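Local coordinates for protein cadherin-23 (Mus musculus, PDB 5VH2) that is a calcium-binding adhesion protein of hearing and mechanotransduction, built of cadherin repeats joined by metal-bridged linkers that probably stiffen it under force, at residues A[53-57]-A[67-71]; A[71-77]-A[103-109]. The protein carries 1 engineered substitution. One frame throughout, in Å; residues are numbered along the deposited sequence.

Interaction 1 of 2, residues A[53-57]-A[67-71]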
loop_
_atom_site.group_PDB
_atom_site.type_symbol
_atom_site.label_atom_id
_atom_site.label_comp_id
_atom_site.label_asym_id
_atom_site.label_seq_id
_atom_site.Cartn_x
_atom_site.Cartn_y
_atom_site.Cartn_z
ATOM N N GLU A 53 0.247 6.966 -17.625
ATOM C CA GLU A 53 1.376 6.096 -17.259
ATOM C C GLU A 53 1.049 4.595 -17.284
ATOM O O GLU A 53 1.443 3.874 -16.405
ATOM C CB GLU A 53 1.960 6.545 -15.918
ATOM C CG GLU A 53 2.787 7.830 -16.038
ATOM C CD GLU A 53 3.411 8.291 -14.727
ATOM O OE1 GLU A 53 3.570 7.479 -13.768
ATOM O OE2 GLU A 53 3.645 9.508 -14.591
ATOM N N GLY A 54 0.329 4.153 -18.313
ATOM C CA GLY A 54 0.022 2.731 -18.533
ATOM C C GLY A 54 -1.020 2.107 -17.620
ATOM O O GLY A 54 -1.192 0.888 -17.639
ATOM N N LYS A 55 -1.678 2.928 -16.800
ATOM C CA LYS A 55 -2.695 2.468 -15.819
ATOM C C LYS A 55 -4.137 2.735 -16.255
ATOM O O LYS A 55 -5.055 2.149 -15.676
ATOM C CB LYS A 55 -2.538 3.158 -14.457
ATOM C CG LYS A 55 -1.121 3.202 -13.931
ATOM C CD LYS A 55 -0.688 1.953 -13.210
ATOM C CE LYS A 55 0.789 1.689 -13.465
ATOM N NZ LYS A 55 1.176 0.335 -12.998
ATOM N N PHE A 56 -4.355 3.662 -17.181
ATOM C CA PHE A 56 -5.725 3.969 -17.614
ATOM C C PHE A 56 -5.900 3.973 -19.127
ATOM O O PHE A 56 -4.971 4.231 -19.887
ATOM C CB PHE A 56 -6.179 5.315 -17.079
ATOM C CG PHE A 56 -6.067 5.457 -15.592
ATOM C CD1 PHE A 56 -4.910 5.957 -15.014
ATOM C CD2 PHE A 56 -7.135 5.116 -14.763
ATOM C CE1 PHE A 56 -4.798 6.099 -13.649
ATOM C CE2 PHE A 56 -7.034 5.245 -13.394
ATOM C CZ PHE A 56 -5.841 5.708 -12.831
ATOM N N GLU A 57 -7.123 3.683 -19.538
ATOM C CA GLU A 57 -7.489 3.615 -20.946
ATOM C C GLU A 57 -8.881 4.228 -21.070
ATOM O O GLU A 57 -9.745 4.040 -20.206
ATOM C CB GLU A 57 -7.459 2.186 -21.451
ATOM C CG GLU A 57 -8.105 2.026 -22.816
ATOM C CD GLU A 57 -8.273 0.615 -23.310
ATOM O OE1 GLU A 57 -9.286 0.317 -23.983
ATOM O OE2 GLU A 57 -7.359 -0.187 -23.119
ATOM N N THR A 67 -9.475 1.341 -15.422
ATOM C CA THR A 67 -8.080 1.007 -15.123
ATOM C C THR A 67 -7.656 -0.130 -16.049
ATOM O O THR A 67 -8.510 -0.884 -16.513
ATOM C CB THR A 67 -7.841 0.640 -13.642
ATOM O OG1 THR A 67 -8.435 -0.633 -13.328
ATOM C CG2 THR A 67 -8.429 1.703 -12.749
ATOM N N VAL A 68 -6.352 -0.239 -16.322
ATOM C CA VAL A 68 -5.825 -1.283 -17.202
ATOM C C VAL A 68 -4.620 -2.072 -16.671
ATOM O O VAL A 68 -4.212 -3.036 -17.320
ATOM C CB VAL A 68 -5.517 -0.770 -18.627
ATOM C CG1 VAL A 68 -6.823 -0.621 -19.405
ATOM C CG2 VAL A 68 -4.672 0.511 -18.595
ATOM N N ASP A 69 -4.023 -1.668 -15.542
ATOM C CA ASP A 69 -3.365 -2.639 -14.630
ATOM C C ASP A 69 -3.428 -2.137 -13.206
ATOM O O ASP A 69 -4.309 -1.352 -12.888
ATOM C CB ASP A 69 -1.961 -3.190 -15.093
ATOM C CG ASP A 69 -0.834 -2.223 -14.904
ATOM O OD1 ASP A 69 -1.071 -1.013 -14.979
ATOM O OD2 ASP A 69 0.320 -2.690 -14.818
ATOM N N TYR A 70 -2.596 -2.686 -12.334
ATOM C CA TYR A 70 -2.792 -2.489 -10.925
ATOM C C TYR A 70 -2.283 -1.115 -10.512
ATOM O O TYR A 70 -1.421 -0.514 -11.201
ATOM C CB TYR A 70 -2.110 -3.597 -10.166
ATOM C CG TYR A 70 -2.699 -4.935 -10.521
ATOM C CD1 TYR A 70 -4.014 -5.206 -10.192
ATOM C CD2 TYR A 70 -1.974 -5.920 -11.217
ATOM C CE1 TYR A 70 -4.589 -6.453 -10.457
ATOM C CE2 TYR A 70 -2.552 -7.130 -11.556
ATOM C CZ TYR A 70 -3.865 -7.396 -11.160
ATOM O OH TYR A 70 -4.492 -8.578 -11.476
ATOM N N LEU A 71 -2.902 -0.586 -9.455
ATOM C CA LEU A 71 -2.506 0.700 -8.915
ATOM C C LEU A 71 -1.749 0.483 -7.626
ATOM O O LEU A 71 -1.747 -0.629 -7.095
ATOM C CB LEU A 71 -3.716 1.613 -8.690
ATOM C CG LEU A 71 -4.558 1.871 -9.935
ATOM C CD1 LEU A 71 -5.925 2.405 -9.516
ATOM C CD2 LEU A 71 -3.840 2.859 -10.838
#
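Two methyl groups from residues 67-71 meet the F56 ring obliquely, at adjacent carbons: T67 CG2 lies 3.9 Å from F56 CE2, and L71 CD2 comes to 4.0 Å from F56 CZ. Y79 makes an edge-to-face (T-shaped) pair with F56. L71 CD2 also touches K55 CB (3.9 Å), the two side chains running antiparallel past one another. Bends at chi2 (-84°) and chi3 turn the K55 chain along the loop, where NZ donates to Y70 O at 3.3 Å, nearly along the C=O axis, and makes a weak salt bridge with D69 OD1. A methionine here would probably leave the D69 carboxylate without its positive mate and Y70 O without this donor. The backbones join through V68 N to K55 O (2.8 Å), while F56 and T67 form an antiparallel non-hydrogen-bonded pair. V68 CG1 also packs on E57 CB (3.5 Å), the two side chains crossing at about a right angle. The contact lies where edge strand 56-58 pairs with strand 64-67 in the cadherin beta-sandwich, and F56 reaches V28 of strand 27-34 in its own sheet and M81 of strand 78-87 in the facing one.

Interaction 2 of 2, residues A[71-77]-A[103-109]. With CA (calcium ion), chain G; CA (calcium ion), chain F; NA (sodium ion), chain H.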
loop_
_atom_site.group_PDB
_atom_site.type_symbol
_atom_site.label_atom_id
_atom_site.label_comp_id
_atom_site.label_asym_id
_atom_site.label_seq_id
_atom_site.Cartn_x
_atom_site.Cartn_y
_atom_site.Cartn_z
ATOM N N LEU A 71 -2.902 -0.586 -9.455
ATOM C CA LEU A 71 -2.506 0.700 -8.915
ATOM C C LEU A 71 -1.749 0.483 -7.626
ATOM O O LEU A 71 -1.747 -0.629 -7.095
ATOM C CB LEU A 71 -3.716 1.613 -8.690
ATOM C CG LEU A 71 -4.558 1.871 -9.935
ATOM C CD1 LEU A 71 -5.925 2.405 -9.516
ATOM C CD2 LEU A 71 -3.840 2.859 -10.838
ATOM N N ASP A 72 -1.020 1.527 -7.220
ATOM C CA ASP A 72 -0.261 1.490 -5.992
ATOM C C ASP A 72 -0.088 2.898 -5.393
ATOM O O ASP A 72 0.628 3.766 -5.955
ATOM C CB ASP A 72 1.073 0.811 -6.270
ATOM C CG ASP A 72 1.860 0.510 -5.012
ATOM O OD1 ASP A 72 1.309 0.629 -3.876
ATOM O OD2 ASP A 72 3.043 0.130 -5.184
ATOM N N TYR A 73 -0.733 3.120 -4.245
ATOM C CA TYR A 73 -0.565 4.358 -3.488
ATOM C C TYR A 73 0.900 4.632 -3.176
ATOM O O TYR A 73 1.394 5.757 -3.336
ATOM C CB TYR A 73 -1.341 4.283 -2.188
ATOM C CG TYR A 73 -1.344 5.564 -1.405
ATOM C CD1 TYR A 73 -2.276 6.557 -1.675
ATOM C CD2 TYR A 73 -0.447 5.781 -0.380
ATOM C CE1 TYR A 73 -2.302 7.744 -0.962
ATOM C CE2 TYR A 73 -0.462 6.977 0.344
ATOM C CZ TYR A 73 -1.395 7.958 0.038
ATOM O OH TYR A 73 -1.447 9.150 0.715
ATOM N N GLU A 74 1.594 3.578 -2.778
ATOM C CA GLU A 74 2.997 3.662 -2.381
ATOM C C GLU A 74 3.963 3.874 -3.539
ATOM O O GLU A 74 5.110 4.181 -3.293
ATOM C CB GLU A 74 3.401 2.400 -1.606
ATOM C CG GLU A 74 2.928 2.332 -0.137
ATOM C CD GLU A 74 1.427 2.076 0.038
ATOM O OE1 GLU A 74 0.867 2.581 1.034
ATOM O OE2 GLU A 74 0.797 1.377 -0.796
ATOM N N THR A 75 3.535 3.708 -4.788
ATOM C CA THR A 75 4.363 4.080 -5.963
ATOM C C THR A 75 3.925 5.400 -6.607
ATOM O O THR A 75 4.765 6.135 -7.103
ATOM C CB THR A 75 4.326 3.004 -7.053
ATOM O OG1 THR A 75 4.782 1.770 -6.510
ATOM C CG2 THR A 75 5.215 3.413 -8.268
ATOM N N LYS A 76 2.618 5.672 -6.635
ATOM C CA LYS A 76 2.144 6.965 -7.149
ATOM C C LYS A 76 0.757 7.287 -6.591
ATOM O O LYS A 76 -0.192 6.529 -6.743
ATOM C CB LYS A 76 2.122 6.948 -8.689
ATOM C CG LYS A 76 1.996 8.300 -9.360
ATOM C CD LYS A 76 2.268 8.161 -10.844
ATOM C CE LYS A 76 1.475 9.150 -11.702
ATOM N NZ LYS A 76 1.980 10.565 -11.661
ATOM N N THR A 77 0.666 8.425 -5.926
ATOM C CA THR A 77 -0.518 8.807 -5.164
ATOM C C THR A 77 -1.604 9.464 -6.014
ATOM O O THR A 77 -2.776 9.439 -5.641
ATOM C CB THR A 77 -0.130 9.811 -4.068
ATOM O OG1 THR A 77 0.698 10.842 -4.633
ATOM C CG2 THR A 77 0.640 9.092 -2.962
ATOM N N LEU A 103 -5.564 8.613 -5.277
ATOM C CA LEU A 103 -5.747 7.248 -4.793
ATOM C C LEU A 103 -5.958 7.213 -3.280
ATOM O O LEU A 103 -5.402 8.029 -2.536
ATOM C CB LEU A 103 -4.515 6.408 -5.117
ATOM C CG LEU A 103 -4.181 6.109 -6.568
ATOM C CD1 LEU A 103 -3.173 4.980 -6.629
ATOM C CD2 LEU A 103 -5.429 5.699 -7.323
ATOM N N LEU A 104 -6.732 6.233 -2.834
ATOM C CA LEU A 104 -7.000 6.025 -1.421
ATOM C C LEU A 104 -6.009 4.970 -0.932
ATOM O O LEU A 104 -6.003 3.847 -1.417
ATOM C CB LEU A 104 -8.452 5.567 -1.242
ATOM C CG LEU A 104 -8.900 4.925 0.076
ATOM C CD1 LEU A 104 -8.691 5.875 1.229
ATOM C CD2 LEU A 104 -10.370 4.560 -0.026
ATOM N N ASN A 105 -5.136 5.343 -0.012
ATOM C CA ASN A 105 -4.259 4.376 0.637
ATOM C C ASN A 105 -5.087 3.338 1.381
ATOM O O ASN A 105 -5.962 3.675 2.164
ATOM C CB ASN A 105 -3.321 5.081 1.600
ATOM C CG ASN A 105 -2.256 4.152 2.167
ATOM O OD1 ASN A 105 -1.946 3.080 1.601
ATOM N ND2 ASN A 105 -1.675 4.560 3.296
ATOM N N GLU A 106 -4.853 2.080 1.065
ATOM C CA GLU A 106 -5.462 0.983 1.778
ATOM C C GLU A 106 -4.368 0.098 2.328
ATOM O O GLU A 106 -3.217 0.183 1.894
ATOM C CB GLU A 106 -6.300 0.151 0.834
ATOM C CG GLU A 106 -7.352 0.897 0.040
ATOM C CD GLU A 106 -8.307 -0.077 -0.632
ATOM O OE1 GLU A 106 -9.186 -0.625 0.074
ATOM O OE2 GLU A 106 -8.139 -0.345 -1.848
ATOM N N LEU A 107 -4.733 -0.752 3.274
ATOM C CA LEU A 107 -3.793 -1.637 3.927
ATOM C C LEU A 107 -3.484 -2.839 3.039
ATOM O O LEU A 107 -4.135 -3.883 3.126
ATOM C CB LEU A 107 -4.374 -2.085 5.253
ATOM C CG LEU A 107 -3.393 -2.697 6.254
ATOM C CD1 LEU A 107 -2.478 -1.671 6.926
ATOM C CD2 LEU A 107 -4.213 -3.435 7.297
ATOM N N ASP A 108 -2.460 -2.682 2.202
ATOM C CA ASP A 108 -2.031 -3.709 1.248
ATOM C C ASP A 108 -0.506 -3.958 1.239
ATOM O O ASP A 108 0.022 -4.527 0.295
ATOM C CB ASP A 108 -2.485 -3.300 -0.154
ATOM C CG ASP A 108 -1.783 -2.040 -0.671
ATOM O OD1 ASP A 108 -1.297 -1.216 0.135
ATOM O OD2 ASP A 108 -1.726 -1.853 -1.896
ATOM N N GLU A 109 0.193 -3.527 2.280
ATOM C CA GLU A 109 1.655 -3.614 2.291
ATOM C C GLU A 109 2.143 -4.220 3.589
ATOM O O GLU A 109 1.392 -4.303 4.543
ATOM C CB GLU A 109 2.317 -2.240 2.097
ATOM C CG GLU A 109 1.951 -1.510 0.830
ATOM C CD GLU A 109 2.511 -2.157 -0.407
ATOM O OE1 GLU A 109 2.175 -1.682 -1.501
ATOM O OE2 GLU A 109 3.275 -3.128 -0.292
HETATM CA CA CA G . 0.323 -0.285 -1.740
HETATM CA CA CA F . -1.343 1.117 0.936
HETATM NA NA NA H . 1.640 -2.714 6.269
#
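D108 OD1 bridges two calcium ions, 2.6 Å from the calcium of chain G and 2.5 Å from that of chain F, and E74 OE2 from the other segment bridges the same pair. The remaining oxygens of these carboxylates divide the work: E74 OE1 joins N105 OD1 and E106 O at the chain F ion, whereas D108 OD2 joins D72 OD1 and E109 OE1 at the chain G ion. The E74 and E109 side chains lie alongside one another but point opposite ways, with their carboxylate planes 70° apart. Several negative groups thus crowd together, a gathering that the calcium charges probably make tolerable; E20 contributes to both sites and D141 to the chain F site. Residues 71-74 are a variant of the cadherin LDRE motif, with tyrosine at the arginine position, and 105-109 are a variant of the DXNDN linker between successive repeats. E109 O belongs to the sodium site, together with A110, D141, D193 and the engineered D139. D72 is oriented by its own loop: OD1 accepts from E74 N in an Asx turn and D72 OD2 from T75 OG1 at 2.7 Å, each donor standing out of the carboxylate plane. Beside the ions, Y73 CG stands anti to its backbone nitrogen (chi1 -174°), which lays the ring flat against N105. Ring and amide planes are 9° apart, and N105 CB sits 3.4 Å from the Y73 ring centroid in a CH-pi contact, while T77 CG2 covers the opposite face. L103 O approaches the ring edge, 3.5 Å from Y73 CE1. Further back, L103 N bonds T77 O at 2.9 Å, and L103 CD1 packs against L71 CB at 4.0 Å.

L71 belongs to both contacts, which follow one another along the chain, their centres about 13 Å apart. Interaction 1 is partly buried, joining the end of one sheet to the loop after strand 64-67 through apolar packing, a backbone bond and a partly exposed lysine. Interaction 2 takes that loop onward to the end of strand 94-104, in the other sheet; it is a surface contact, with carboxylates and metal ions doing most of the work across the junction to the next repeat. A long, weak ion pair between E53 and K76 also connects the two. The chemistry passes from mostly apolar packing beside the sandwich core, with one lysine bridge, to calcium coordination at the repeat's end.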